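Local coordinates for protein transcriptional regulator (PDB 3BHQ) that probably binds cis-regulatory DNA as a dimer and regulates transcription, as expected of a TetR-family regulator, at residues A[34-39]-A[48-53]; A[87-92]-A[198-203]. All coordinates share one frame; numbering follows the deposited sequence.

Interaction 1: residues A[34-39]-A[48-53]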
ATOM      1  N   SER A  34     -24.040 -14.239  -1.465  1.00 26.71           N
ATOM      2  CA  SER A  34     -24.174 -15.625  -1.106  1.00 26.76           C
ATOM      3  C   SER A  34     -23.930 -16.536  -2.289  1.00 23.30           C
ATOM      4  O   SER A  34     -23.942 -16.107  -3.447  1.00 24.13           O
ATOM      5  CB  SER A  34     -25.592 -15.885  -0.583  1.00 28.62           C
ATOM      6  OG  SER A  34     -26.554 -15.639  -1.592  1.00 27.60           O
HETATM    7  N   MSE A  35     -23.727 -17.803  -1.980  1.00 25.10           N
HETATM    8  CA  MSE A  35     -23.543 -18.825  -3.028  1.00 23.31           C
HETATM    9  C   MSE A  35     -24.749 -18.862  -3.956  1.00 24.70           C
HETATM   10  O   MSE A  35     -24.596 -18.981  -5.176  1.00 22.60           O
HETATM   11  CB  MSE A  35     -23.324 -20.197  -2.393  1.00 23.74           C
HETATM   12  CG  MSE A  35     -22.026 -20.299  -1.599  1.00 24.60           C
HETATM   13 SE   MSE A  35     -20.471 -20.513  -2.743  0.75 23.49          SE
HETATM   14  CE  MSE A  35     -20.597 -22.442  -2.934  1.00 23.97           C
ATOM     15  N   GLU A  36     -25.937 -18.718  -3.377  1.00 25.03           N
ATOM     16  CA  GLU A  36     -27.188 -18.758  -4.126  1.00 25.52           C
ATOM     17  C   GLU A  36     -27.305 -17.564  -5.080  1.00 23.52           C
ATOM     18  O   GLU A  36     -27.642 -17.729  -6.260  1.00 24.10           O
ATOM     19  CB  GLU A  36     -28.397 -18.848  -3.160  1.00 26.67           C
ATOM     20  CG  GLU A  36     -28.467 -20.171  -2.312  1.00 38.06           C
ATOM     21  CD  GLU A  36     -27.445 -20.305  -1.144  1.00 44.09           C
ATOM     22  OE1 GLU A  36     -26.799 -19.299  -0.736  1.00 36.12           O
ATOM     23  OE2 GLU A  36     -27.282 -21.442  -0.638  1.00 41.10           O
ATOM     24  N   GLU A  37     -26.982 -16.365  -4.598  1.00 22.88           N
ATOM     25  CA  GLU A  37     -27.009 -15.163  -5.437  1.00 24.33           C
ATOM     26  C   GLU A  37     -25.958 -15.201  -6.560  1.00 21.91           C
ATOM     27  O   GLU A  37     -26.215 -14.770  -7.688  1.00 22.24           O
ATOM     28  CB  GLU A  37     -26.851 -13.899  -4.573  1.00 27.80           C
ATOM     29  CG  GLU A  37     -28.085 -13.672  -3.680  1.00 31.49           C
ATOM     30  CD  GLU A  37     -27.846 -12.687  -2.557  1.00 31.67           C
ATOM     31  OE1 GLU A  37     -27.057 -13.013  -1.650  1.00 38.34           O
ATOM     32  OE2 GLU A  37     -28.487 -11.617  -2.550  1.00 38.08           O
ATOM     33  N   ILE A  38     -24.760 -15.707  -6.239  1.00 20.58           N
ATOM     34  CA  ILE A  38     -23.696 -15.860  -7.228  1.00 20.28           C
ATOM     35  C   ILE A  38     -24.103 -16.864  -8.313  1.00 19.08           C
ATOM     36  O   ILE A  38     -23.899 -16.611  -9.511  1.00 20.27           O
ATOM     37  CB  ILE A  38     -22.346 -16.248  -6.561  1.00 19.18           C
ATOM     38  CG1 ILE A  38     -21.826 -15.038  -5.752  1.00 21.97           C
ATOM     39  CG2 ILE A  38     -21.292 -16.639  -7.619  1.00 20.12           C
ATOM     40  CD1 ILE A  38     -20.756 -15.373  -4.739  1.00 20.57           C
ATOM     41  N   ALA A  39     -24.711 -17.979  -7.887  1.00 19.90           N
ATOM     42  CA  ALA A  39     -25.204 -18.992  -8.826  1.00 19.23           C
ATOM     43  C   ALA A  39     -26.164 -18.352  -9.818  1.00 20.50           C
ATOM     44  O   ALA A  39     -26.024 -18.514 -11.038  1.00 18.64           O
ATOM     45  CB  ALA A  39     -25.899 -20.177  -8.089  1.00 20.01           C
ATOM     46  N   THR A  48     -24.242 -26.958  -8.774  1.00 19.46           N
ATOM     47  CA  THR A  48     -22.937 -26.807  -9.438  1.00 19.07           C
ATOM     48  C   THR A  48     -21.982 -25.907  -8.667  1.00 20.33           C
ATOM     49  O   THR A  48     -20.814 -26.260  -8.484  1.00 18.67           O
ATOM     50  CB  THR A  48     -23.114 -26.277 -10.858  1.00 17.15           C
ATOM     51  OG1 THR A  48     -23.846 -27.232 -11.607  1.00 21.73           O
ATOM     52  CG2 THR A  48     -21.754 -25.945 -11.497  1.00 23.87           C
ATOM     53  N   VAL A  49     -22.456 -24.756  -8.180  1.00 17.78           N
ATOM     54  CA  VAL A  49     -21.586 -23.843  -7.420  1.00 17.56           C
ATOM     55  C   VAL A  49     -21.038 -24.519  -6.133  1.00 18.21           C
ATOM     56  O   VAL A  49     -19.835 -24.488  -5.877  1.00 17.71           O
ATOM     57  CB  VAL A  49     -22.277 -22.473  -7.164  1.00 17.89           C
ATOM     58  CG1 VAL A  49     -21.344 -21.533  -6.418  1.00 19.24           C
ATOM     59  CG2 VAL A  49     -22.713 -21.850  -8.495  1.00 20.01           C
ATOM     60  N   TYR A  50     -21.892 -25.230  -5.387  1.00 19.00           N
ATOM     61  CA  TYR A  50     -21.436 -25.972  -4.196  1.00 18.88           C
ATOM     62  C   TYR A  50     -20.490 -27.129  -4.526  1.00 19.25           C
ATOM     63  O   TYR A  50     -19.486 -27.323  -3.827  1.00 19.21           O
ATOM     64  CB  TYR A  50     -22.619 -26.438  -3.323  1.00 20.04           C
ATOM     65  CG  TYR A  50     -23.172 -25.334  -2.430  1.00 21.06           C
ATOM     66  CD1 TYR A  50     -22.533 -24.974  -1.247  1.00 29.50           C
ATOM     67  CD2 TYR A  50     -24.343 -24.663  -2.769  1.00 21.86           C
ATOM     68  CE1 TYR A  50     -23.051 -23.967  -0.419  1.00 28.77           C
ATOM     69  CE2 TYR A  50     -24.854 -23.630  -1.967  1.00 27.73           C
ATOM     70  CZ  TYR A  50     -24.223 -23.308  -0.794  1.00 30.68           C
ATOM     71  OH  TYR A  50     -24.778 -22.330  -0.002  1.00 31.37           O
ATOM     72  N   LYS A  51     -20.799 -27.865  -5.590  1.00 19.33           N
ATOM     73  CA  LYS A  51     -19.970 -29.008  -5.987  1.00 19.72           C
ATOM     74  C   LYS A  51     -18.554 -28.570  -6.377  1.00 19.72           C
ATOM     75  O   LYS A  51     -17.551 -29.241  -6.050  1.00 19.38           O
ATOM     76  CB  LYS A  51     -20.639 -29.809  -7.119  1.00 19.50           C
ATOM     77  CG  LYS A  51     -21.829 -30.643  -6.645  1.00 20.53           C
ATOM     78  CD  LYS A  51     -22.811 -31.020  -7.761  1.00 22.10           C
ATOM     79  CE  LYS A  51     -22.247 -31.974  -8.796  1.00 22.67           C
ATOM     80  NZ  LYS A  51     -23.311 -32.400  -9.755  1.00 17.16           N
ATOM     81  N   HIS A  52     -18.476 -27.445  -7.082  1.00 19.58           N
ATOM     82  CA  HIS A  52     -17.197 -26.967  -7.639  1.00 20.36           C
ATOM     83  C   HIS A  52     -16.425 -26.012  -6.761  1.00 19.86           C
ATOM     84  O   HIS A  52     -15.188 -25.927  -6.887  1.00 19.50           O
ATOM     85  CB  HIS A  52     -17.436 -26.327  -9.011  1.00 20.37           C
ATOM     86  CG  HIS A  52     -17.888 -27.291 -10.050  1.00 22.78           C
ATOM     87  ND1 HIS A  52     -17.856 -26.996 -11.399  1.00 26.96           N
ATOM     88  CD2 HIS A  52     -18.308 -28.581  -9.953  1.00 24.92           C
ATOM     89  CE1 HIS A  52     -18.293 -28.047 -12.082  1.00 31.60           C
ATOM     90  NE2 HIS A  52     -18.578 -29.019 -11.231  1.00 26.72           N
ATOM     91  N   PHE A  53     -17.088 -25.306  -5.845  1.00 18.00           N
ATOM     92  CA  PHE A  53     -16.442 -24.318  -5.008  1.00 17.95           C
ATOM     93  C   PHE A  53     -16.656 -24.442  -3.505  1.00 19.57           C
ATOM     94  O   PHE A  53     -16.076 -23.630  -2.772  1.00 20.63           O
ATOM     95  CB  PHE A  53     -16.796 -22.911  -5.498  1.00 17.72           C
ATOM     96  CG  PHE A  53     -16.300 -22.640  -6.896  1.00 17.97           C
ATOM     97  CD1 PHE A  53     -14.953 -22.378  -7.101  1.00 21.97           C
ATOM     98  CD2 PHE A  53     -17.129 -22.713  -7.989  1.00 22.59           C
ATOM     99  CE1 PHE A  53     -14.445 -22.158  -8.392  1.00 19.84           C
ATOM    100  CE2 PHE A  53     -16.629 -22.508  -9.298  1.00 23.29           C
ATOM    101  CZ  PHE A  53     -15.288 -22.213  -9.488  1.00 23.67           C
TER
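M35 and Y50 meet where the two helices of a helix-turn-helix approach one another, and the pair illustrates how this motif combines a packed interior with a polar outer border. The interior is the tight part. M35, a selenomethionine here, bends twice along its chain, at chi2 and again at chi3 (-85°), and this double turn lays its methyl over one face of the Y50 ring, with CE 3.9 Å from the ring centroid in a CH-pi contact. The selenium stands farther above the same ring, a Met-aromatic contact at longer range. That methyl also touches V49, M35 CE lying 3.7 Å from V49 CG1, so it meets the valine branch and the ring at once, from different directions. The other branch of the valine serves the next turn of the first helix: V49 CG2 rests 3.6 Å from A39 CB, and the small alanine is consistent with the close approach of the backbones, 6.2 Å between A39 CA and V49 CA.

Toward the partly exposed side the packing gives way to a single polar link. Y50 OH donates to E36 OE2 at 2.7 Å, meeting the syn side of the carboxylate but 35° out of its plane, while the oxygen lies near the plane of the ring at its edge. E36 reaches this place by folding back at its second torsion, since its CB starts off away from the second helix. The same OE2 forms a salt bridge with K46, whose positive charge probably steadies the carboxylate.

Both segments belong to the predicted DNA-binding motif, and the axes of 35-39 and 48-53 lie 110° apart. With helix 9-28, where A21 receives I38 and I17 receives F53, helices 35-42 and 46-53 form the three-helix DNA-binding domain typical of the TetR family, and L59 near the start of helix 56-83 packs against M35, I38 and F53.

Interaction 2: residues A[87-92]-A[198-203]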
ATOM      1  N   PHE A  87      15.245   1.469 -27.407  1.00 16.96           N
ATOM      2  CA  PHE A  87      15.503   2.586 -26.528  1.00 17.65           C
ATOM      3  C   PHE A  87      14.893   2.328 -25.145  1.00 17.89           C
ATOM      4  O   PHE A  87      13.682   2.131 -25.009  1.00 17.83           O
ATOM      5  CB  PHE A  87      14.949   3.861 -27.154  1.00 17.45           C
ATOM      6  CG  PHE A  87      15.524   4.146 -28.482  1.00 16.47           C
ATOM      7  CD1 PHE A  87      16.784   4.711 -28.583  1.00 17.49           C
ATOM      8  CD2 PHE A  87      14.836   3.833 -29.643  1.00 13.67           C
ATOM      9  CE1 PHE A  87      17.347   4.948 -29.805  1.00 18.84           C
ATOM     10  CE2 PHE A  87      15.401   4.071 -30.892  1.00 15.18           C
ATOM     11  CZ  PHE A  87      16.647   4.622 -30.974  1.00 16.34           C
HETATM   12  N   MSE A  88      15.753   2.333 -24.123  1.00 17.92           N
HETATM   13  CA  MSE A  88      15.311   2.048 -22.773  1.00 18.43           C
HETATM   14  C   MSE A  88      14.456   3.106 -22.147  1.00 17.77           C
HETATM   15  O   MSE A  88      13.552   2.706 -21.392  1.00 19.33           O
HETATM   16  CB  MSE A  88      16.488   1.731 -21.833  1.00 18.89           C
HETATM   17  CG  MSE A  88      17.183   0.414 -22.154  1.00 22.66           C
HETATM   18 SE   MSE A  88      16.096  -1.143 -21.977  0.75 21.30          SE
HETATM   19  CE  MSE A  88      15.510  -1.312 -23.851  1.00 28.72           C
ATOM     20  N   GLU A  89      14.720   4.407 -22.351  1.00 18.57           N
ATOM     21  CA  GLU A  89      13.872   5.413 -21.714  0.50 18.95           C
ATOM     22  C   GLU A  89      12.451   5.329 -22.286  1.00 17.93           C
ATOM     23  O   GLU A  89      11.509   5.216 -21.526  1.00 18.62           O
ATOM     24  CB  GLU A  89      14.421   6.850 -21.718  0.50 19.91           C
ATOM     25  CG  GLU A  89      13.641   7.759 -20.719  0.50 22.41           C
ATOM     26  CD  GLU A  89      14.337   9.080 -20.354  0.50 23.49           C
ATOM     27  OE1 GLU A  89      15.083   9.629 -21.192  0.50 37.39           O
ATOM     28  OE2 GLU A  89      14.107   9.581 -19.226  0.50 24.17           O
ATOM     29  N   GLY A  90      12.313   5.347 -23.591  1.00 16.32           N
ATOM     30  CA  GLY A  90      10.976   5.197 -24.190  1.00 16.04           C
ATOM     31  C   GLY A  90      10.323   3.862 -23.857  1.00 17.01           C
ATOM     32  O   GLY A  90       9.140   3.798 -23.577  1.00 16.81           O
ATOM     33  N   GLY A  91      11.102   2.778 -23.910  1.00 15.55           N
ATOM     34  CA  GLY A  91      10.599   1.453 -23.611  1.00 15.22           C
ATOM     35  C   GLY A  91      10.077   1.365 -22.187  1.00 15.78           C
ATOM     36  O   GLY A  91       8.979   0.866 -21.964  1.00 17.15           O
ATOM     37  N   LEU A  92      10.855   1.888 -21.248  1.00 15.56           N
ATOM     38  CA  LEU A  92      10.431   1.918 -19.831  1.00 18.24           C
ATOM     39  C   LEU A  92       9.231   2.823 -19.603  1.00 18.99           C
ATOM     40  O   LEU A  92       8.388   2.507 -18.753  1.00 20.16           O
ATOM     41  CB  LEU A  92      11.587   2.293 -18.899  1.00 17.74           C
ATOM     42  CG  LEU A  92      12.582   1.160 -18.635  1.00 21.97           C
ATOM     43  CD1 LEU A  92      13.935   1.680 -18.139  1.00 21.84           C
ATOM     44  CD2 LEU A  92      11.969   0.118 -17.701  1.00 24.05           C
ATOM     45  N   SER A 198       9.080   8.890 -12.949  1.00 23.76           N
ATOM     46  CA  SER A 198       9.512   7.672 -12.239  1.00 22.39           C
ATOM     47  C   SER A 198      10.628   6.949 -13.037  1.00 21.21           C
ATOM     48  O   SER A 198      11.609   6.469 -12.487  1.00 22.00           O
ATOM     49  CB  SER A 198       8.353   6.706 -11.993  1.00 28.43           C
ATOM     50  OG  SER A 198       7.256   7.352 -11.356  1.00 28.87           O
ATOM     51  N   VAL A 199      10.429   6.845 -14.352  1.00 20.00           N
ATOM     52  CA  VAL A 199      11.418   6.230 -15.252  1.00 21.41           C
ATOM     53  C   VAL A 199      12.720   7.021 -15.303  1.00 19.95           C
ATOM     54  O   VAL A 199      13.803   6.436 -15.299  1.00 19.26           O
ATOM     55  CB  VAL A 199      10.819   6.013 -16.652  1.00 19.88           C
ATOM     56  CG1 VAL A 199      11.910   5.639 -17.708  1.00 19.07           C
ATOM     57  CG2 VAL A 199       9.740   4.980 -16.581  1.00 20.89           C
ATOM     58  N   GLU A 200      12.644   8.350 -15.333  1.00 20.93           N
ATOM     59  CA  GLU A 200      13.853   9.178 -15.286  1.00 22.83           C
ATOM     60  C   GLU A 200      14.675   8.903 -14.042  1.00 22.75           C
ATOM     61  O   GLU A 200      15.886   8.743 -14.116  1.00 21.80           O
ATOM     62  CB  GLU A 200      13.507  10.660 -15.368  1.00 26.44           C
ATOM     63  CG  GLU A 200      14.701  11.596 -15.398  1.00 30.46           C
ATOM     64  CD  GLU A 200      14.269  13.042 -15.550  1.00 35.14           C
ATOM     65  OE1 GLU A 200      13.838  13.409 -16.663  1.00 52.84           O
ATOM     66  OE2 GLU A 200      14.369  13.806 -14.561  1.00 55.93           O
ATOM     67  N   ALA A 201      14.004   8.834 -12.890  1.00 21.23           N
ATOM     68  CA  ALA A 201      14.700   8.540 -11.647  1.00 19.58           C
ATOM     69  C   ALA A 201      15.283   7.124 -11.661  1.00 18.10           C
ATOM     70  O   ALA A 201      16.409   6.876 -11.246  1.00 20.46           O
ATOM     71  CB  ALA A 201      13.745   8.720 -10.462  1.00 19.72           C
ATOM     72  N   PHE A 202      14.487   6.164 -12.132  1.00 19.76           N
ATOM     73  CA  PHE A 202      14.928   4.778 -12.271  1.00 19.96           C
ATOM     74  C   PHE A 202      16.199   4.656 -13.115  1.00 20.22           C
ATOM     75  O   PHE A 202      17.133   3.957 -12.709  1.00 20.62           O
ATOM     76  CB  PHE A 202      13.817   3.907 -12.867  1.00 21.72           C
ATOM     77  CG  PHE A 202      14.214   2.465 -13.058  1.00 20.62           C
ATOM     78  CD1 PHE A 202      14.018   1.541 -12.045  1.00 24.24           C
ATOM     79  CD2 PHE A 202      14.772   2.036 -14.265  1.00 23.83           C
ATOM     80  CE1 PHE A 202      14.363   0.219 -12.248  1.00 22.11           C
ATOM     81  CE2 PHE A 202      15.145   0.712 -14.455  1.00 24.38           C
ATOM     82  CZ  PHE A 202      14.940  -0.185 -13.439  1.00 19.28           C
ATOM     83  N   LEU A 203      16.242   5.317 -14.275  1.00 20.53           N
ATOM     84  CA  LEU A 203      17.430   5.261 -15.136  1.00 21.50           C
ATOM     85  C   LEU A 203      18.644   5.984 -14.543  1.00 21.62           C
ATOM     86  O   LEU A 203      19.783   5.612 -14.861  1.00 20.46           O
ATOM     87  CB  LEU A 203      17.125   5.762 -16.562  1.00 23.48           C
ATOM     88  CG  LEU A 203      16.273   4.772 -17.364  1.00 24.46           C
ATOM     89  CD1 LEU A 203      15.800   5.385 -18.672  1.00 21.32           C
ATOM     90  CD2 LEU A 203      16.990   3.471 -17.623  1.00 21.22           C
TER
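Helix segments 88-92 and 198-203 run in roughly opposed directions, their axes 135° apart and 9.8 Å from each other at closest approach, with L92 and V199 nearest in backbone register. At that point the side chains interlock without a hydrogen bond. V199 turns both methyls to the first helix: CG1, placed anti to the backbone nitrogen (chi1 168°), sits 3.6 Å from L92 CB, while CG2 lies 3.6 Å from the carbonyl oxygen L92 O. An alanine in place of V199 would lack both methyls and is likely to open a gap beside L92 CB and the E89 CG methylene. One turn beyond V199, L203 meets the end of L92 tip to tip, L92 CD1 to L203 CD2 at 3.6 Å, and the same L92 methyl approaches the F202 ring obliquely at CD2. The other L203 methyl, CD1, packs against E89 CA at 3.6 Å.

E89 carries the contact to the surface, its chain lending aliphatic carbons to L203 and V199. F145 of helix 123-150 backs both L92 and F202, and A201 faces H165 of the second subunit. The chemistry is thus that of apolar helix packing: cohesion comes from leucine and valine methyls, an aromatic ring and the aliphatic part of E89, with no hydrogen bond between the segments to fix their register.

Overall arrangement
The two contacts lie on opposite sides of the chain's centre, their own centres 46 Å apart and their nearest atoms about 35 Å apart. They follow one another in series: interaction 1 joins neighbouring helices 35-42 and 46-53 in the N-terminal DNA-binding domain, whereas interaction 2 brings together helices 88-103 and 188-206, distant in sequence, within the AefR-like C-terminal domain. Between them in the chain runs the long helix 56-83, which packs on interaction 1 near its start. The pairing exemplifies the two-part, all-helical TetR plan: a compact unit predicted to bind DNA, and a larger domain whose last helix also touches the second subunit.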